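Long-range contacts in 5'-tyrosyl-DNA phosphodiesterase (Caenorhabditis elegans, PDB 4FVA), which belongs to the endonuclease/exonuclease/phosphatase family, with a DNase I-like fold, and holds a magnesium ion in this crystal: residues A[18-23]-A[245-250]; A[104-109]-A[126-131]; A[168-173]-A[215-220]. All coordinates share one frame; numbering follows the deposited sequence.

The three contacts sit in the two packed sheets of a DNase I-like fold. Contact 1 joins the first and last long strands, 13-20 and 249-255, of one sheet; contacts 2 and 3 both reach the other sheet, at strands 107-115 and 212-221. Along the chain contact 2 closes before contact 3 opens, and both are nested inside the long loop that contact 1 closes. The centre of contact 1 lies about 15 Å from each of the others, which are about 13 Å apart. Side chains cross between them: N20 packs near H126, and H247 probably bonds to D216, tying the magnesium-bearing sheet to its partner.

Contact 1. Residues A[18-23]-A[245-250]. With MG (magnesium ion), chain F.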
loop_
_atom_site.group_PDB
_atom_site.type_symbol
_atom_site.label_atom_id
_atom_site.label_comp_id
_atom_site.label_asym_id
_atom_site.label_seq_id
_atom_site.Cartn_x
_atom_site.Cartn_y
_atom_site.Cartn_z
ATOM N N SER A 18 -2.699 1.840 2.772
ATOM C CA SER A 18 -1.401 1.250 2.421
ATOM C C SER A 18 -0.303 1.829 3.302
ATOM O O SER A 18 -0.277 3.045 3.547
ATOM C CB SER A 18 -1.070 1.490 0.949
ATOM O OG SER A 18 0.193 0.932 0.618
ATOM N N TRP A 19 0.614 0.978 3.759
ATOM C CA TRP A 19 1.606 1.408 4.740
ATOM C C TRP A 19 2.881 0.589 4.677
ATOM O O TRP A 19 2.855 -0.639 4.815
ATOM C CB TRP A 19 1.011 1.293 6.147
ATOM C CG TRP A 19 1.602 2.210 7.172
ATOM C CD1 TRP A 19 2.678 3.062 7.021
ATOM C CD2 TRP A 19 1.140 2.385 8.520
ATOM N NE1 TRP A 19 2.900 3.745 8.190
ATOM C CE2 TRP A 19 1.970 3.358 9.124
ATOM C CE3 TRP A 19 0.099 1.821 9.270
ATOM C CZ2 TRP A 19 1.782 3.786 10.446
ATOM C CZ3 TRP A 19 -0.085 2.241 10.586
ATOM C CH2 TRP A 19 0.760 3.218 11.161
ATOM N N ASN A 20 3.998 1.277 4.466
ATOM C CA ASN A 20 5.296 0.650 4.645
ATOM C C ASN A 20 5.599 0.756 6.123
ATOM O O ASN A 20 5.781 1.867 6.637
ATOM C CB ASN A 20 6.360 1.340 3.788
ATOM C CG ASN A 20 7.752 0.791 4.029
ATOM O OD1 ASN A 20 8.081 0.389 5.145
ATOM N ND2 ASN A 20 8.572 0.759 2.977
ATOM N N ILE A 21 5.623 -0.383 6.813
ATOM C CA ILE A 21 5.713 -0.351 8.274
ATOM C C ILE A 21 7.148 -0.445 8.827
ATOM O O ILE A 21 7.364 -0.570 10.043
ATOM C CB ILE A 21 4.783 -1.388 8.934
ATOM C CG1 ILE A 21 5.189 -2.813 8.581
ATOM C CG2 ILE A 21 3.283 -1.090 8.557
ATOM C CD1 ILE A 21 4.325 -3.868 9.239
ATOM N N ASP A 22 8.128 -0.360 7.932
ATOM C CA ASP A 22 9.513 -0.218 8.376
ATOM C C ASP A 22 9.901 -1.362 9.306
ATOM O O ASP A 22 10.532 -1.141 10.344
ATOM C CB ASP A 22 9.669 1.126 9.095
ATOM C CG ASP A 22 11.116 1.591 9.205
ATOM O OD1 ASP A 22 11.986 1.014 8.529
ATOM O OD2 ASP A 22 11.369 2.552 9.973
ATOM N N GLY A 23 9.541 -2.584 8.924
ATOM C CA GLY A 23 9.932 -3.756 9.697
ATOM C C GLY A 23 11.436 -4.009 9.721
ATOM O O GLY A 23 11.944 -4.728 10.594
ATOM N N SER A 245 6.298 4.155 11.908
ATOM C CA SER A 245 7.113 3.901 10.726
ATOM C C SER A 245 7.753 5.194 10.258
ATOM O O SER A 245 7.297 6.267 10.626
ATOM C CB SER A 245 6.236 3.324 9.606
ATOM O OG SER A 245 6.962 3.205 8.394
ATOM N N ASP A 246 8.783 5.099 9.425
ATOM C CA ASP A 246 9.345 6.293 8.800
ATOM C C ASP A 246 8.464 6.778 7.647
ATOM O O ASP A 246 8.724 7.846 7.078
ATOM C CB ASP A 246 10.797 6.078 8.344
ATOM C CG ASP A 246 10.920 5.031 7.261
ATOM O OD1 ASP A 246 10.168 4.027 7.288
ATOM O OD2 ASP A 246 11.775 5.212 6.367
ATOM N N HIS A 247 7.456 5.974 7.284
ATOM C CA HIS A 247 6.408 6.379 6.322
ATOM C C HIS A 247 5.074 6.702 7.022
ATOM O O HIS A 247 4.714 6.055 8.004
ATOM C CB HIS A 247 6.104 5.265 5.302
ATOM C CG HIS A 247 7.212 4.989 4.331
ATOM N ND1 HIS A 247 7.099 5.253 2.982
ATOM C CD2 HIS A 247 8.436 4.431 4.504
ATOM C CE1 HIS A 247 8.215 4.897 2.369
ATOM N NE2 HIS A 247 9.041 4.395 3.270
ATOM N N TRP A 248 4.331 7.672 6.491
ATOM C CA TRP A 248 2.938 7.840 6.876
ATOM C C TRP A 248 2.129 6.789 6.123
ATOM O O TRP A 248 2.528 6.356 5.041
ATOM C CB TRP A 248 2.408 9.225 6.500
ATOM C CG TRP A 248 3.232 10.395 6.977
ATOM C CD1 TRP A 248 3.482 11.559 6.295
ATOM C CD2 TRP A 248 3.907 10.519 8.236
ATOM N NE1 TRP A 248 4.259 12.398 7.060
ATOM C CE2 TRP A 248 4.535 11.785 8.253
ATOM C CE3 TRP A 248 4.032 9.687 9.353
ATOM C CZ2 TRP A 248 5.292 12.230 9.342
ATOM C CZ3 TRP A 248 4.786 10.135 10.440
ATOM C CH2 TRP A 248 5.404 11.389 10.422
ATOM N N ALA A 249 0.993 6.382 6.671
ATOM C CA ALA A 249 0.108 5.500 5.918
ATOM C C ALA A 249 -0.771 6.347 5.001
ATOM O O ALA A 249 -1.080 7.490 5.327
ATOM C CB ALA A 249 -0.757 4.663 6.869
ATOM N N ILE A 250 -1.148 5.809 3.849
ATOM C CA ILE A 250 -2.154 6.466 3.035
ATOM C C ILE A 250 -3.473 5.729 3.209
ATOM O O ILE A 250 -3.495 4.515 3.415
ATOM C CB ILE A 250 -1.763 6.613 1.539
ATOM C CG1 ILE A 250 -1.542 5.259 0.871
ATOM C CG2 ILE A 250 -0.510 7.492 1.391
ATOM C CD1 ILE A 250 -1.212 5.394 -0.616
HETATM MG MG MG F . 12.732 0.677 6.308
HETATM O O HOH W 1 3.467 4.032 3.624
HETATM O O HOH W 2 10.561 1.850 5.895
HETATM O O HOH W 3 15.110 0.383 7.190
#
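S18 and I250 form an antiparallel hydrogen-bonded pair, S18 N giving to I250 O and I250 N to S18 O, each at 2.9 Å; beyond it the direct pairing ends, and a water takes over, accepting from N20 N and donating to W248 O. The indole of W19 reaches the other segment instead: CG anti to the backbone N (chi1 -154°) carries it over to A249 and H247, so that NE1 gives a 2.9 Å bond to H247 O, which lies in the indole plane, although NE1 stands above the plane of that carbonyl. A249 CB presses on one indole face, 3.5 Å from the centroid of the five-membered ring in a CH-pi contact, and I21 CG2 lies over the opposite face. S245 OG makes a short 2.5 Å bond to N20 O and also accepts from H247 N, closing an ST turn. The amide of N20 stacks on the H247 imidazole, planes 5° apart. The same amide is fixed at both ends: OD1 accepts from D22 N in an Asx turn, while ND2 bonds to D165 and E52. H247 ND1 bonds to D216. D22 OD2 and D246 OD1, two acceptors, approach to 3.3 Å, and a magnesium-bound water lies within reach of both N20 OD1 and D246 OD1; D246 OD2 bonds to W197. D22 OD1 binds the magnesium ion at 2.4 Å and accepts from K205; E52 is the other protein ligand. Acidic and amide side chains gathered where central strands of a sheet end, with D22 and E52 on the metal, are characteristic of the DNase I-like fold.

Contact 2. Residues A[104-109]-A[126-131]. With EDO (1,2-ethanediol), chain I.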
loop_
_atom_site.group_PDB
_atom_site.type_symbol
_atom_site.label_atom_id
_atom_site.label_comp_id
_atom_site.label_asym_id
_atom_site.label_seq_id
_atom_site.Cartn_x
_atom_site.Cartn_y
_atom_site.Cartn_z
ATOM N N MET A 104 16.047 -7.319 -4.643
ATOM C CA MET A 104 15.506 -7.075 -3.306
ATOM C C MET A 104 14.242 -7.903 -2.978
ATOM O O MET A 104 13.424 -7.517 -2.126
ATOM C CB MET A 104 15.248 -5.571 -3.139
ATOM C CG MET A 104 16.497 -4.715 -3.304
ATOM S SD MET A 104 16.154 -2.942 -3.176
ATOM C CE MET A 104 17.672 -2.259 -3.857
ATOM N N TYR A 105 14.106 -9.043 -3.655
ATOM C CA TYR A 105 13.000 -9.993 -3.466
ATOM C C TYR A 105 11.638 -9.331 -3.662
ATOM O O TYR A 105 10.656 -9.740 -3.026
ATOM C CB TYR A 105 13.013 -10.633 -2.069
ATOM C CG TYR A 105 14.379 -10.974 -1.530
ATOM C CD1 TYR A 105 15.183 -11.933 -2.139
ATOM C CD2 TYR A 105 14.854 -10.350 -0.381
ATOM C CE1 TYR A 105 16.438 -12.241 -1.627
ATOM C CE2 TYR A 105 16.103 -10.646 0.138
ATOM C CZ TYR A 105 16.889 -11.592 -0.484
ATOM O OH TYR A 105 18.131 -11.886 0.042
ATOM N N ARG A 106 11.575 -8.309 -4.511
ATOM C CA ARG A 106 10.340 -7.553 -4.671
ATOM C C ARG A 106 9.370 -8.280 -5.584
ATOM O O ARG A 106 9.781 -8.978 -6.528
ATOM C CB ARG A 106 10.631 -6.133 -5.166
ATOM C CG ARG A 106 11.609 -5.364 -4.271
ATOM C CD ARG A 106 11.145 -5.301 -2.800
ATOM N NE ARG A 106 12.186 -4.724 -1.941
ATOM C CZ ARG A 106 12.415 -3.419 -1.836
ATOM N NH1 ARG A 106 11.663 -2.570 -2.526
ATOM N NH2 ARG A 106 13.387 -2.960 -1.044
ATOM N N THR A 107 8.076 -8.085 -5.318
ATOM C CA THR A 107 7.032 -8.875 -5.936
ATOM C C THR A 107 5.824 -8.009 -6.255
ATOM O O THR A 107 5.633 -6.932 -5.673
ATOM C CB THR A 107 6.550 -9.986 -4.967
ATOM O OG1 THR A 107 6.115 -9.372 -3.737
ATOM C CG2 THR A 107 7.684 -10.983 -4.653
ATOM N N LEU A 108 4.987 -8.499 -7.155
ATOM C CA LEU A 108 3.661 -7.916 -7.328
ATOM C C LEU A 108 2.717 -8.929 -6.729
ATOM O O LEU A 108 2.569 -10.041 -7.249
ATOM C CB LEU A 108 3.352 -7.687 -8.806
ATOM C CG LEU A 108 1.988 -7.088 -9.146
ATOM C CD1 LEU A 108 1.808 -5.786 -8.397
ATOM C CD2 LEU A 108 1.907 -6.842 -10.653
ATOM N N GLN A 109 2.101 -8.551 -5.615
ATOM C CA GLN A 109 1.191 -9.436 -4.888
ATOM C C GLN A 109 -0.231 -9.139 -5.336
ATOM O O GLN A 109 -0.707 -8.009 -5.189
ATOM C CB GLN A 109 1.325 -9.226 -3.374
ATOM C CG GLN A 109 0.410 -10.129 -2.525
ATOM C CD GLN A 109 0.533 -9.848 -1.047
ATOM O OE1 GLN A 109 0.942 -8.749 -0.653
ATOM N NE2 GLN A 109 0.171 -10.830 -0.211
ATOM N N HIS A 126 6.133 -3.309 -3.520
ATOM C CA HIS A 126 7.139 -2.451 -2.922
ATOM C C HIS A 126 8.244 -2.339 -3.966
ATOM O O HIS A 126 9.104 -3.215 -4.035
ATOM C CB HIS A 126 7.679 -3.108 -1.650
ATOM C CG HIS A 126 8.702 -2.290 -0.921
ATOM N ND1 HIS A 126 9.418 -2.781 0.147
ATOM C CD2 HIS A 126 9.142 -1.021 -1.125
ATOM C CE1 HIS A 126 10.253 -1.847 0.583
ATOM N NE2 HIS A 126 10.103 -0.772 -0.168
ATOM N N LEU A 127 8.224 -1.286 -4.787
ATOM C CA LEU A 127 9.154 -1.224 -5.922
ATOM C C LEU A 127 10.607 -0.980 -5.499
ATOM O O LEU A 127 10.865 -0.455 -4.411
ATOM C CB LEU A 127 8.704 -0.173 -6.943
ATOM C CG LEU A 127 7.309 -0.420 -7.534
ATOM C CD1 LEU A 127 7.023 0.555 -8.690
ATOM C CD2 LEU A 127 7.159 -1.880 -7.967
ATOM N N GLU A 128 11.552 -1.360 -6.364
ATOM C CA GLU A 128 12.974 -1.277 -6.033
ATOM C C GLU A 128 13.341 0.050 -5.367
ATOM O O GLU A 128 12.879 1.123 -5.765
ATOM C CB GLU A 128 13.841 -1.519 -7.279
ATOM C CG GLU A 128 15.164 -2.253 -7.006
ATOM C CD GLU A 128 14.997 -3.759 -6.828
ATOM O OE1 GLU A 128 13.850 -4.271 -6.907
ATOM O OE2 GLU A 128 16.019 -4.447 -6.623
ATOM N N SER A 129 14.161 -0.041 -4.326
ATOM C CA SER A 129 14.502 1.102 -3.475
ATOM C C SER A 129 15.754 1.855 -3.970
ATOM O O SER A 129 16.629 1.264 -4.624
ATOM C CB SER A 129 14.721 0.616 -2.037
ATOM O OG SER A 129 13.637 -0.188 -1.571
ATOM N N THR A 130 15.819 3.143 -3.626
ATOM C CA THR A 130 16.953 4.069 -3.847
ATOM C C THR A 130 17.067 4.655 -5.246
ATOM O O THR A 130 16.641 4.059 -6.232
ATOM C CB THR A 130 18.333 3.494 -3.452
ATOM O OG1 THR A 130 18.880 2.742 -4.549
ATOM C CG2 THR A 130 18.224 2.626 -2.201
ATOM N N ARG A 131 17.684 5.827 -5.304
ATOM C CA ARG A 131 17.918 6.543 -6.544
ATOM C C ARG A 131 18.633 5.676 -7.569
ATOM O O ARG A 131 18.296 5.703 -8.749
ATOM C CB ARG A 131 18.739 7.804 -6.239
ATOM C CG ARG A 131 19.214 8.603 -7.444
ATOM C CD ARG A 131 18.085 9.085 -8.348
ATOM N NE ARG A 131 18.619 9.884 -9.453
ATOM C CZ ARG A 131 19.133 9.380 -10.573
ATOM N NH1 ARG A 131 19.185 8.066 -10.759
ATOM N NH2 ARG A 131 19.598 10.194 -11.513
HETATM C C1 EDO I . 16.679 7.919 -2.250
HETATM O O1 EDO I . 18.087 7.706 -2.427
HETATM C C2 EDO I . 16.426 9.109 -1.323
HETATM O O2 EDO I . 17.624 9.431 -0.601
HETATM O O HOH W 4 7.180 -6.272 -3.073
#
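R106 lays its guanidinium flat on the imidazole of H126, centres 3.7 Å apart and planes 19° from parallel, with NH1 over the middle of the ring. A bend at chi2 (-55°) folds the arginine back over the histidine. Around the edge of the guanidinium the grip is equally close. NH2 gives a 2.8 Å bond to S129 OG, which lies in the guanidinium plane, and NH1 gives a 3.0 Å bond to H126 O, approaching from above the carbonyl plane. The arginine is therefore held both over a face and along an edge, and Y79 OH takes a further bond from NH2. This knot sits where the antiparallel hairpin of strands 107-115 and 118-126 opens out. There a water accepts from both T107 N and H126 N, and the segment 126-131 leaves the sheet for the loop before helix 134-154. H126 NE2 and S129 OG both bond to one oxygen of a bound malonate, probably from the crystallisation liquor, and the H126 side chain is about 7 Å from the magnesium ion, which suggests that the stack borders a pocket near the metal. Toward the partly exposed side the contact changes in kind, and the M104 side chain meets E128 and S129 by van der Waals contact. Its extended chain crosses E128 at a slant, CG 3.4 Å from E128 OE2, and brings SD to 3.7 Å from S129 N. The E128 carboxylate is anchored instead by S102 and G103. Farther out, R131 is exposed and poorly ordered, and its backbone N makes no more than a weak 3.5 Å bond to O1 of an ethanediol.

Contact 3. Residues A[168-173]-A[215-220]; sequences LRDEEV and FDRLYW
With CG anti to the carbonyl carbon (chi1 -54°) and the chain extended from CG to NE, R217 reaches from the strand to the loop and turns one face of its guanidinium to L168, whose CB is 3.9 Å from R217 NH2; the two side chains cross at about a right angle. V173 approaches the same group obliquely, bringing CG2 to 3.4 Å from R217 NH1. L168 CD1 and V173 CG2 each come 4.1 Å from Y219 OH, L168 and Y219 approaching from opposite directions. D170 adds a salt bridge, D170 OD2 lying 3.3 Å from R217 NH2, but the carboxylate is tilted 40° to the guanidinium and its bond from NH1 is weak. Since D170 is exposed and poorly ordered, the firmer hold on R217 probably comes from R214 O, which accepts from NE. A second arginine meets an aromatic ring at the other end. F215 CE1 lies over a face of the R169 guanidinium, 3.7 Å from R169 CZ, with the planes 53° apart, so this is no flat stack; the F215 ring edge also meets L168 O, 3.4 Å from CD1. Within the loop, E172 OE1 accepts from R169 N at 3.0 Å, and the carboxylate is salt-bridged to R134 and R137 of helix 134-154. The loop that follows strand 159-163 thus lies against strand 212-221, the antiparallel neighbour of 159-163 in the second sheet of the DNase I-like sandwich.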
loop_
_atom_site.group_PDB
_atom_site.type_symbol
_atom_site.label_atom_id
_atom_site.label_comp_id
_atom_site.label_asym_id
_atom_site.label_seq_id
_atom_site.Cartn_x
_atom_site.Cartn_y
_atom_site.Cartn_z
ATOM N N LEU A 168 8.655 6.213 -5.931
ATOM C CA LEU A 168 8.693 7.016 -7.152
ATOM C C LEU A 168 9.117 8.457 -6.925
ATOM O O LEU A 168 8.780 9.067 -5.902
ATOM C CB LEU A 168 7.320 7.017 -7.849
ATOM C CG LEU A 168 6.836 5.761 -8.592
ATOM C CD1 LEU A 168 5.372 5.904 -9.073
ATOM C CD2 LEU A 168 7.761 5.398 -9.756
ATOM N N ARG A 169 9.882 8.985 -7.875
ATOM C CA ARG A 169 9.941 10.425 -8.091
ATOM C C ARG A 169 8.973 10.654 -9.261
ATOM O O ARG A 169 8.874 9.800 -10.145
ATOM C CB ARG A 169 11.365 10.848 -8.445
ATOM C CG ARG A 169 12.429 9.769 -8.178
ATOM C CD ARG A 169 12.875 9.709 -6.716
ATOM N NE ARG A 169 12.902 8.341 -6.191
ATOM C CZ ARG A 169 13.749 7.904 -5.257
ATOM N NH1 ARG A 169 14.659 8.724 -4.745
ATOM N NH2 ARG A 169 13.692 6.639 -4.836
ATOM N N ASP A 170 8.237 11.765 -9.274
ATOM C CA ASP A 170 7.183 11.949 -10.291
ATOM C C ASP A 170 7.624 11.779 -11.754
ATOM O O ASP A 170 6.851 11.296 -12.588
ATOM C CB ASP A 170 6.454 13.282 -10.110
ATOM C CG ASP A 170 5.213 13.146 -9.241
ATOM O OD1 ASP A 170 4.186 12.650 -9.759
ATOM O OD2 ASP A 170 5.258 13.526 -8.051
ATOM N N GLU A 171 8.846 12.193 -12.072
ATOM C CA GLU A 171 9.349 12.086 -13.436
ATOM C C GLU A 171 9.517 10.627 -13.855
ATOM O O GLU A 171 9.765 10.338 -15.026
ATOM C CB GLU A 171 10.683 12.816 -13.563
ATOM C CG GLU A 171 11.792 12.220 -12.709
ATOM C CD GLU A 171 11.589 12.483 -11.225
ATOM O OE1 GLU A 171 10.500 12.968 -10.844
ATOM O OE2 GLU A 171 12.526 12.217 -10.442
ATOM N N GLU A 172 9.425 9.713 -12.892
ATOM C CA GLU A 172 9.587 8.287 -13.175
ATOM C C GLU A 172 8.294 7.604 -13.643
ATOM O O GLU A 172 8.339 6.497 -14.186
ATOM C CB GLU A 172 10.159 7.546 -11.959
ATOM C CG GLU A 172 11.586 7.947 -11.591
ATOM C CD GLU A 172 12.089 7.276 -10.308
ATOM O OE1 GLU A 172 11.255 6.873 -9.461
ATOM O OE2 GLU A 172 13.324 7.154 -10.150
ATOM N N VAL A 173 7.149 8.256 -13.441
ATOM C CA VAL A 173 5.851 7.661 -13.790
ATOM C C VAL A 173 5.663 7.579 -15.304
ATOM O O VAL A 173 5.728 8.596 -15.999
ATOM C CB VAL A 173 4.674 8.469 -13.207
ATOM C CG1 VAL A 173 3.354 8.020 -13.829
ATOM C CG2 VAL A 173 4.641 8.348 -11.693
ATOM N N PHE A 215 6.199 8.678 -2.090
ATOM C CA PHE A 215 6.615 7.326 -2.428
ATOM C C PHE A 215 5.427 6.373 -2.454
ATOM O O PHE A 215 5.395 5.424 -3.226
ATOM C CB PHE A 215 7.631 6.822 -1.395
ATOM C CG PHE A 215 9.042 7.351 -1.586
ATOM C CD1 PHE A 215 9.482 7.792 -2.826
ATOM C CD2 PHE A 215 9.937 7.378 -0.508
ATOM C CE1 PHE A 215 10.789 8.258 -2.990
ATOM C CE2 PHE A 215 11.245 7.843 -0.663
ATOM C CZ PHE A 215 11.668 8.284 -1.906
ATOM N N ASP A 216 4.466 6.620 -1.575
ATOM C CA ASP A 216 3.354 5.710 -1.401
ATOM C C ASP A 216 2.139 6.206 -2.172
ATOM O O ASP A 216 1.696 7.336 -1.984
ATOM C CB ASP A 216 3.065 5.572 0.091
ATOM C CG ASP A 216 4.310 5.196 0.876
ATOM O OD1 ASP A 216 4.626 3.995 0.894
ATOM O OD2 ASP A 216 4.992 6.090 1.442
ATOM N N ARG A 217 1.610 5.366 -3.055
ATOM C CA ARG A 217 0.515 5.797 -3.919
ATOM C C ARG A 217 -0.500 4.691 -4.134
ATOM O O ARG A 217 -0.190 3.506 -3.994
ATOM C CB ARG A 217 1.045 6.261 -5.282
ATOM C CG ARG A 217 2.137 7.333 -5.198
ATOM C CD ARG A 217 2.507 7.871 -6.575
ATOM N NE ARG A 217 3.679 8.757 -6.511
ATOM C CZ ARG A 217 4.107 9.512 -7.520
ATOM N NH1 ARG A 217 3.466 9.503 -8.684
ATOM N NH2 ARG A 217 5.176 10.279 -7.367
ATOM N N LEU A 218 -1.713 5.097 -4.486
ATOM C CA LEU A 218 -2.777 4.166 -4.819
ATOM C C LEU A 218 -3.420 4.606 -6.123
ATOM O O LEU A 218 -3.838 5.758 -6.257
ATOM C CB LEU A 218 -3.832 4.148 -3.708
ATOM C CG LEU A 218 -3.528 3.148 -2.594
ATOM C CD1 LEU A 218 -4.463 3.352 -1.393
ATOM C CD2 LEU A 218 -3.622 1.711 -3.147
ATOM N N TYR A 219 -3.484 3.686 -7.078
ATOM C CA TYR A 219 -4.159 3.925 -8.341
ATOM C C TYR A 219 -5.395 3.057 -8.365
ATOM O O TYR A 219 -5.415 1.988 -7.736
ATOM C CB TYR A 219 -3.250 3.561 -9.518
ATOM C CG TYR A 219 -1.998 4.390 -9.602
ATOM C CD1 TYR A 219 -0.839 4.004 -8.953
ATOM C CD2 TYR A 219 -1.980 5.573 -10.329
ATOM C CE1 TYR A 219 0.311 4.775 -9.022
ATOM C CE2 TYR A 219 -0.841 6.347 -10.409
ATOM C CZ TYR A 219 0.302 5.940 -9.752
ATOM O OH TYR A 219 1.443 6.701 -9.831
ATOM N N TRP A 220 -6.432 3.498 -9.077
ATOM C CA TRP A 220 -7.588 2.625 -9.261
ATOM C C TRP A 220 -8.298 2.801 -10.597
ATOM O O TRP A 220 -8.170 3.827 -11.271
ATOM C CB TRP A 220 -8.579 2.767 -8.100
ATOM C CG TRP A 220 -9.733 3.692 -8.357
ATOM C CD1 TRP A 220 -11.032 3.332 -8.593
ATOM C CD2 TRP A 220 -9.705 5.130 -8.375
ATOM N NE1 TRP A 220 -11.810 4.457 -8.760
ATOM C CE2 TRP A 220 -11.022 5.571 -8.631
ATOM C CE3 TRP A 220 -8.697 6.082 -8.199
ATOM C CZ2 TRP A 220 -11.356 6.933 -8.720
ATOM C CZ3 TRP A 220 -9.030 7.431 -8.280
ATOM C CH2 TRP A 220 -10.346 7.842 -8.539
#